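Glycoside hydrolase family 16 protein (Bacteroides ovatus, PDB 7KR6) probably acts as an endo-glucanase, hydrolysing O-glycosidic bonds in beta-glucan chains, and is caught here with a 2-fluoro glycan in its binding cleft. Local coordinates at residues 129-134 / 201-206; 207-210 / 215-218. The protein carries 1 engineered substitution. One frame throughout, in Å; residues are numbered along the deposited sequence.

Contact 1 of 2, residues 129-134 / 201-206; sequences FWMMGD and LDWDEN. With G2F (2-deoxy-2-fluoro-alpha-D-glucopyranose), chain C.
The apolar interior of the GH16 beta-jelly roll contains this contact, in which Met131 of strand 125-133 reaches from one sheet to Leu201 and Trp203 of strand 197-203 in the sheet facing it. No hydrogen bond crosses the gap; the close approaches are apolar and all made by the end of Met131. Its sulfur packs on a branch of leucine, Met131 SD to Leu201 CD2 at 3.7 Å, while the terminal methyl goes to the indole, Met131 CE lying 3.5 Å from Trp203 CZ3. The methyl approaches the six-membered ring obliquely. After a nearly trans chi2, the bend at chi3 (46°) turns CE aside, which lets sulfur and methyl serve different partners. The polar end of the indole is satisfied by a bond from Trp203 NE1 to Phe228 O, which probably helps set the ring's orientation. One residue back along the strand, the chain faces the cleft: Trp130 spreads one ring face under the fluorosugar, with G2F C6 3.4 Å above the plane and over its centre. Its NE1 bonds to Asn237 OD1, which probably helps hold that platform, and Asn61 ND2 bonds to the same sugar. Strand 125-133 runs between strands 144-150 and 232-240, with Met131 bonded through its backbone to Ile145 and Trp130 to Leu235; Phe107, Tyr109 and Phe232 surround the Trp203 ring, and Leu201 also touches Ile112 of strand 112-117.

Contact 2 of 2, residues 207-210 / 215-218; sequences NLTI and VKFH
Ile210 meets both Phe217 and His218 across the beta hairpin formed by strands 207-212 and 215-221, the signature of a classic beta bulge. The evidence is a shared acceptor: Ile210 O takes Phe217 N at 2.8 Å, in the carbonyl plane, and the longer bond from His218 N at 3.3 Å, tilted from that plane. In return Ile210 N gives a bond to His218 O at 2.8 Å, with a C=O...N angle of 173°, and this completes an antiparallel hydrogen-bonded pair. The extra residue is accommodated at Phe217, whose psi of -48° departs from extended strand geometry, and the short segments run at 121° to each other instead of close to 180°. The same His218 O receives a CA-H contact from Thr209, CA to O 3.3 Å.

Side-chain contacts across the pair are looser. Phe217 CG is anti to the backbone N and the ring leads away from the partner strand, which leaves a loose oblique approach of its CD2 to Ile210 CG2 at 4.3 Å. Farther out, Tyr183 stacks on His218 and meets Phe217 edge-to-face, and so probably helps position both, while His218 also packs on Gln181 of the second subunit. Ile210 rests on Thr167, and Thr209 OG1, beside its own backbone N, bonds to Thr219 OG1. The same rotamer turns the methyl of Thr209 to the extended lysine chain, CG2 to Lys216 CD at 4.1 Å.

Contact 1 closes before contact 2 opens, and the turn after strand 197-203 joins them, their centres 11 Å apart. In that turn Asp204 OD1 accepts from Asn206 N, an Asx turn, and from Asn207 N. The two strands then pair: Asp202 N lies 2.8 Å from Thr209 O, a probable hydrogen bond. Their side chains pack as well, Trp203 CD1 on Leu208 CD2 at 3.4 Å and Leu201 CD1 on Ile210 CD1 at 4.0 Å. Segment 129-134 reaches the glycan through Trp130 and Met132, while Met131, which makes contact 1, has its side chain about 11 Å from a bound glucose; the Ile210 side chain in contact 2 lies about 12 Å from the fluorosugar.

Contact 1 of 2, residues 129-134 / 201-206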
loop_
_atom_site.group_PDB
_atom_site.type_symbol
_atom_site.label_atom_id
_atom_site.label_comp_id
_atom_site.label_asym_id
_atom_site.label_seq_id
_atom_site.Cartn_x
_atom_site.Cartn_y
_atom_site.Cartn_z
ATOM N N PHE A 129 5.393 10.898 11.301
ATOM C CA PHE A 129 4.765 12.170 11.696
ATOM C C PHE A 129 3.337 12.073 11.189
ATOM O O PHE A 129 3.161 11.956 9.952
ATOM C CB PHE A 129 5.555 13.314 11.058
ATOM C CG PHE A 129 4.921 14.683 11.119
ATOM C CD1 PHE A 129 4.156 15.091 12.218
ATOM C CD2 PHE A 129 5.103 15.569 10.082
ATOM C CE1 PHE A 129 3.617 16.369 12.245
ATOM C CE2 PHE A 129 4.585 16.855 10.112
ATOM C CZ PHE A 129 3.832 17.244 11.206
ATOM N N TRP A 130 2.363 12.107 12.087
ATOM C CA TRP A 130 0.992 11.738 11.699
ATOM C C TRP A 130 -0.045 12.356 12.637
ATOM O O TRP A 130 0.318 13.078 13.542
ATOM C CB TRP A 130 0.923 10.219 11.621
ATOM C CG TRP A 130 1.336 9.433 12.824
ATOM C CD1 TRP A 130 2.582 9.312 13.368
ATOM C CD2 TRP A 130 0.526 8.462 13.496
ATOM N NE1 TRP A 130 2.576 8.381 14.365
ATOM C CE2 TRP A 130 1.331 7.850 14.465
ATOM C CE3 TRP A 130 -0.809 8.056 13.374
ATOM C CZ2 TRP A 130 0.861 6.811 15.257
ATOM C CZ3 TRP A 130 -1.262 7.045 14.175
ATOM C CH2 TRP A 130 -0.447 6.436 15.103
ATOM N N MET A 131 -1.312 12.121 12.317
ATOM C CA MET A 131 -2.436 12.774 13.012
ATOM C C MET A 131 -3.568 11.770 13.130
ATOM O O MET A 131 -3.726 10.922 12.216
ATOM C CB MET A 131 -2.895 14.012 12.238
ATOM C CG MET A 131 -1.875 15.099 12.155
ATOM S SD MET A 131 -2.287 16.335 10.912
ATOM C CE MET A 131 -4.025 16.734 11.160
ATOM N N MET A 132 -4.349 11.854 14.209
ATOM C CA MET A 132 -5.626 11.098 14.281
ATOM C C MET A 132 -6.724 12.017 14.783
ATOM O O MET A 132 -6.424 13.030 15.410
ATOM C CB MET A 132 -5.566 9.872 15.188
ATOM C CG MET A 132 -4.757 8.701 14.602
ATOM S SD MET A 132 -4.823 7.157 15.518
ATOM C CE MET A 132 -3.645 7.445 16.818
ATOM N N GLY A 133 -7.955 11.634 14.509
ATOM C CA GLY A 133 -9.111 12.417 14.968
ATOM C C GLY A 133 -9.174 12.513 16.479
ATOM O O GLY A 133 -9.019 11.531 17.179
ATOM N N ASP A 134 -9.388 13.729 16.969
ATOM C CA ASP A 134 -9.425 14.073 18.424
ATOM C C ASP A 134 -10.835 13.775 18.949
ATOM O O ASP A 134 -11.572 14.738 19.241
ATOM C CB ASP A 134 -8.967 15.513 18.591
ATOM C CG ASP A 134 -8.745 15.938 20.036
ATOM O OD1 ASP A 134 -8.312 15.090 20.822
ATOM O OD2 ASP A 134 -9.068 17.120 20.354
ATOM N N LEU A 201 1.800 19.583 5.796
ATOM C CA LEU A 201 0.473 19.123 5.357
ATOM C C LEU A 201 -0.424 20.338 5.217
ATOM O O LEU A 201 -0.624 21.033 6.242
ATOM C CB LEU A 201 -0.136 18.171 6.382
ATOM C CG LEU A 201 -1.575 17.774 6.075
ATOM C CD1 LEU A 201 -1.664 16.806 4.913
ATOM C CD2 LEU A 201 -2.235 17.185 7.275
ATOM N N ASP A 202 -0.946 20.540 4.026
ATOM C CA ASP A 202 -2.032 21.504 3.742
ATOM C C ASP A 202 -3.345 20.741 3.839
ATOM O O ASP A 202 -3.448 19.605 3.330
ATOM C CB ASP A 202 -1.856 22.134 2.378
ATOM C CG ASP A 202 -0.825 23.237 2.333
ATOM O OD1 ASP A 202 -1.041 24.271 3.032
ATOM O OD2 ASP A 202 0.132 23.096 1.556
ATOM N N TRP A 203 -4.372 21.362 4.394
ATOM C CA TRP A 203 -5.639 20.660 4.673
ATOM C C TRP A 203 -6.761 21.685 4.477
ATOM O O TRP A 203 -6.704 22.739 5.138
ATOM C CB TRP A 203 -5.592 20.121 6.091
ATOM C CG TRP A 203 -6.817 19.433 6.588
ATOM C CD1 TRP A 203 -7.897 18.950 5.911
ATOM C CD2 TRP A 203 -7.000 19.083 7.962
ATOM N NE1 TRP A 203 -8.720 18.285 6.773
ATOM C CE2 TRP A 203 -8.219 18.389 8.051
ATOM C CE3 TRP A 203 -6.245 19.299 9.111
ATOM C CZ2 TRP A 203 -8.693 17.898 9.271
ATOM C CZ3 TRP A 203 -6.718 18.821 10.322
ATOM C CH2 TRP A 203 -7.928 18.116 10.391
ATOM N N ASP A 204 -7.645 21.400 3.539
ATOM C CA ASP A 204 -8.899 22.183 3.369
ATOM C C ASP A 204 -10.043 21.206 3.156
ATOM O O ASP A 204 -9.822 20.011 3.276
ATOM C CB ASP A 204 -8.737 23.233 2.278
ATOM C CG ASP A 204 -8.627 22.720 0.844
ATOM O OD1 ASP A 204 -8.908 21.551 0.590
ATOM O OD2 ASP A 204 -8.306 23.561 -0.048
ATOM N N GLU A 205 -11.244 21.687 2.820
ATOM C CA GLU A 205 -12.411 20.788 2.700
ATOM C C GLU A 205 -12.272 19.820 1.519
ATOM O O GLU A 205 -13.031 18.857 1.516
ATOM C CB GLU A 205 -13.728 21.578 2.642
ATOM C CG GLU A 205 -13.865 22.440 1.421
ATOM C CD GLU A 205 -15.071 23.373 1.461
ATOM O OE1 GLU A 205 -15.834 23.277 2.419
ATOM O OE2 GLU A 205 -15.217 24.184 0.542
ATOM N N ASN A 206 -11.348 20.058 0.575
ATOM C CA ASN A 206 -11.213 19.245 -0.641
ATOM C C ASN A 206 -9.973 18.352 -0.599
ATOM O O ASN A 206 -10.065 17.235 -1.079
ATOM C CB ASN A 206 -11.187 20.126 -1.882
ATOM C CG ASN A 206 -12.521 20.810 -2.083
ATOM O OD1 ASN A 206 -12.587 22.033 -2.216
ATOM N ND2 ASN A 206 -13.590 20.064 -1.919
HETATM C C1 G2F C . -0.951 5.044 10.244
HETATM C C2 G2F C . -1.237 3.650 10.686
HETATM C C3 G2F C . -0.784 3.412 12.111
HETATM C C4 G2F C . 0.697 3.687 12.178
HETATM C C5 G2F C . 0.892 5.180 11.767
HETATM C C6 G2F C . 2.297 5.732 11.844
HETATM O O3 G2F C . -1.104 2.085 12.514
HETATM O O4 G2F C . 1.150 3.398 13.548
HETATM O O5 G2F C . 0.416 5.442 10.432
HETATM O O6 G2F C . 3.227 4.831 11.134
HETATM F F2 G2F C . -2.619 3.373 10.455
#

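Contact 2 of 2, residues 207-210 / 215-218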
loop_
_atom_site.group_PDB
_atom_site.type_symbol
_atom_site.label_atom_id
_atom_site.label_comp_id
_atom_site.label_asym_id
_atom_site.label_seq_id
_atom_site.Cartn_x
_atom_site.Cartn_y
_atom_site.Cartn_z
ATOM N N ASN A 207 -8.860 18.851 -0.083
ATOM C CA ASN A 207 -7.531 18.217 -0.294
ATOM C C ASN A 207 -6.680 18.147 0.959
ATOM O O ASN A 207 -6.651 19.070 1.805
ATOM C CB ASN A 207 -6.752 18.983 -1.361
ATOM C CG ASN A 207 -7.455 18.979 -2.704
ATOM O OD1 ASN A 207 -7.777 20.051 -3.244
ATOM N ND2 ASN A 207 -7.683 17.814 -3.251
ATOM N N LEU A 208 -5.932 17.038 1.051
ATOM C CA LEU A 208 -4.771 16.903 1.947
ATOM C C LEU A 208 -3.537 16.888 1.049
ATOM O O LEU A 208 -3.464 15.987 0.207
ATOM C CB LEU A 208 -4.898 15.589 2.714
ATOM C CG LEU A 208 -6.020 15.537 3.739
ATOM C CD1 LEU A 208 -6.144 14.129 4.267
ATOM C CD2 LEU A 208 -5.792 16.516 4.890
ATOM N N THR A 209 -2.647 17.864 1.169
ATOM C CA THR A 209 -1.455 17.930 0.304
ATOM C C THR A 209 -0.232 17.882 1.178
ATOM O O THR A 209 -0.065 18.751 2.050
ATOM C CB THR A 209 -1.448 19.174 -0.569
ATOM O OG1 THR A 209 -2.589 19.067 -1.395
ATOM C CG2 THR A 209 -0.146 19.304 -1.342
ATOM N N ILE A 210 0.610 16.875 0.968
ATOM C CA ILE A 210 1.893 16.698 1.654
ATOM C C ILE A 210 3.018 17.340 0.838
ATOM O O ILE A 210 3.074 17.085 -0.383
ATOM C CB ILE A 210 2.146 15.194 1.936
ATOM C CG1 ILE A 210 1.122 14.579 2.908
ATOM C CG2 ILE A 210 3.524 15.046 2.498
ATOM C CD1 ILE A 210 -0.177 14.166 2.287
ATOM N N VAL A 215 8.424 21.186 -1.543
ATOM C CA VAL A 215 8.093 20.598 -2.854
ATOM C C VAL A 215 6.874 19.686 -2.646
ATOM O O VAL A 215 6.979 18.722 -1.843
ATOM C CB VAL A 215 9.297 19.854 -3.460
ATOM C CG1 VAL A 215 8.957 19.229 -4.791
ATOM C CG2 VAL A 215 10.494 20.792 -3.605
ATOM N N LYS A 216 5.798 19.941 -3.354
ATOM C CA LYS A 216 4.555 19.160 -3.182
ATOM C C LYS A 216 4.858 17.720 -3.606
ATOM O O LYS A 216 5.456 17.465 -4.695
ATOM C CB LYS A 216 3.408 19.858 -3.893
ATOM C CG LYS A 216 3.077 21.202 -3.241
ATOM C CD LYS A 216 1.910 21.915 -3.825
ATOM C CE LYS A 216 1.648 23.166 -3.016
ATOM N NZ LYS A 216 0.456 23.860 -3.532
ATOM N N PHE A 217 4.482 16.794 -2.728
ATOM C CA PHE A 217 4.757 15.337 -2.816
ATOM C C PHE A 217 3.517 14.555 -3.247
ATOM O O PHE A 217 3.606 13.742 -4.184
ATOM C CB PHE A 217 5.281 14.854 -1.483
ATOM C CG PHE A 217 5.673 13.407 -1.428
ATOM C CD1 PHE A 217 6.790 12.954 -2.111
ATOM C CD2 PHE A 217 4.911 12.497 -0.697
ATOM C CE1 PHE A 217 7.179 11.629 -2.015
ATOM C CE2 PHE A 217 5.306 11.174 -0.614
ATOM C CZ PHE A 217 6.431 10.741 -1.272
ATOM N N HIS A 218 2.359 14.796 -2.639
ATOM C CA HIS A 218 1.124 14.049 -2.988
ATOM C C HIS A 218 -0.106 14.801 -2.468
ATOM O O HIS A 218 0.023 15.477 -1.430
ATOM C CB HIS A 218 1.150 12.628 -2.426
ATOM C CG HIS A 218 0.032 11.813 -2.947
ATOM N ND1 HIS A 218 -0.086 11.493 -4.278
ATOM C CD2 HIS A 218 -1.014 11.241 -2.327
ATOM C CE1 HIS A 218 -1.180 10.767 -4.444
ATOM N NE2 HIS A 218 -1.770 10.608 -3.268
#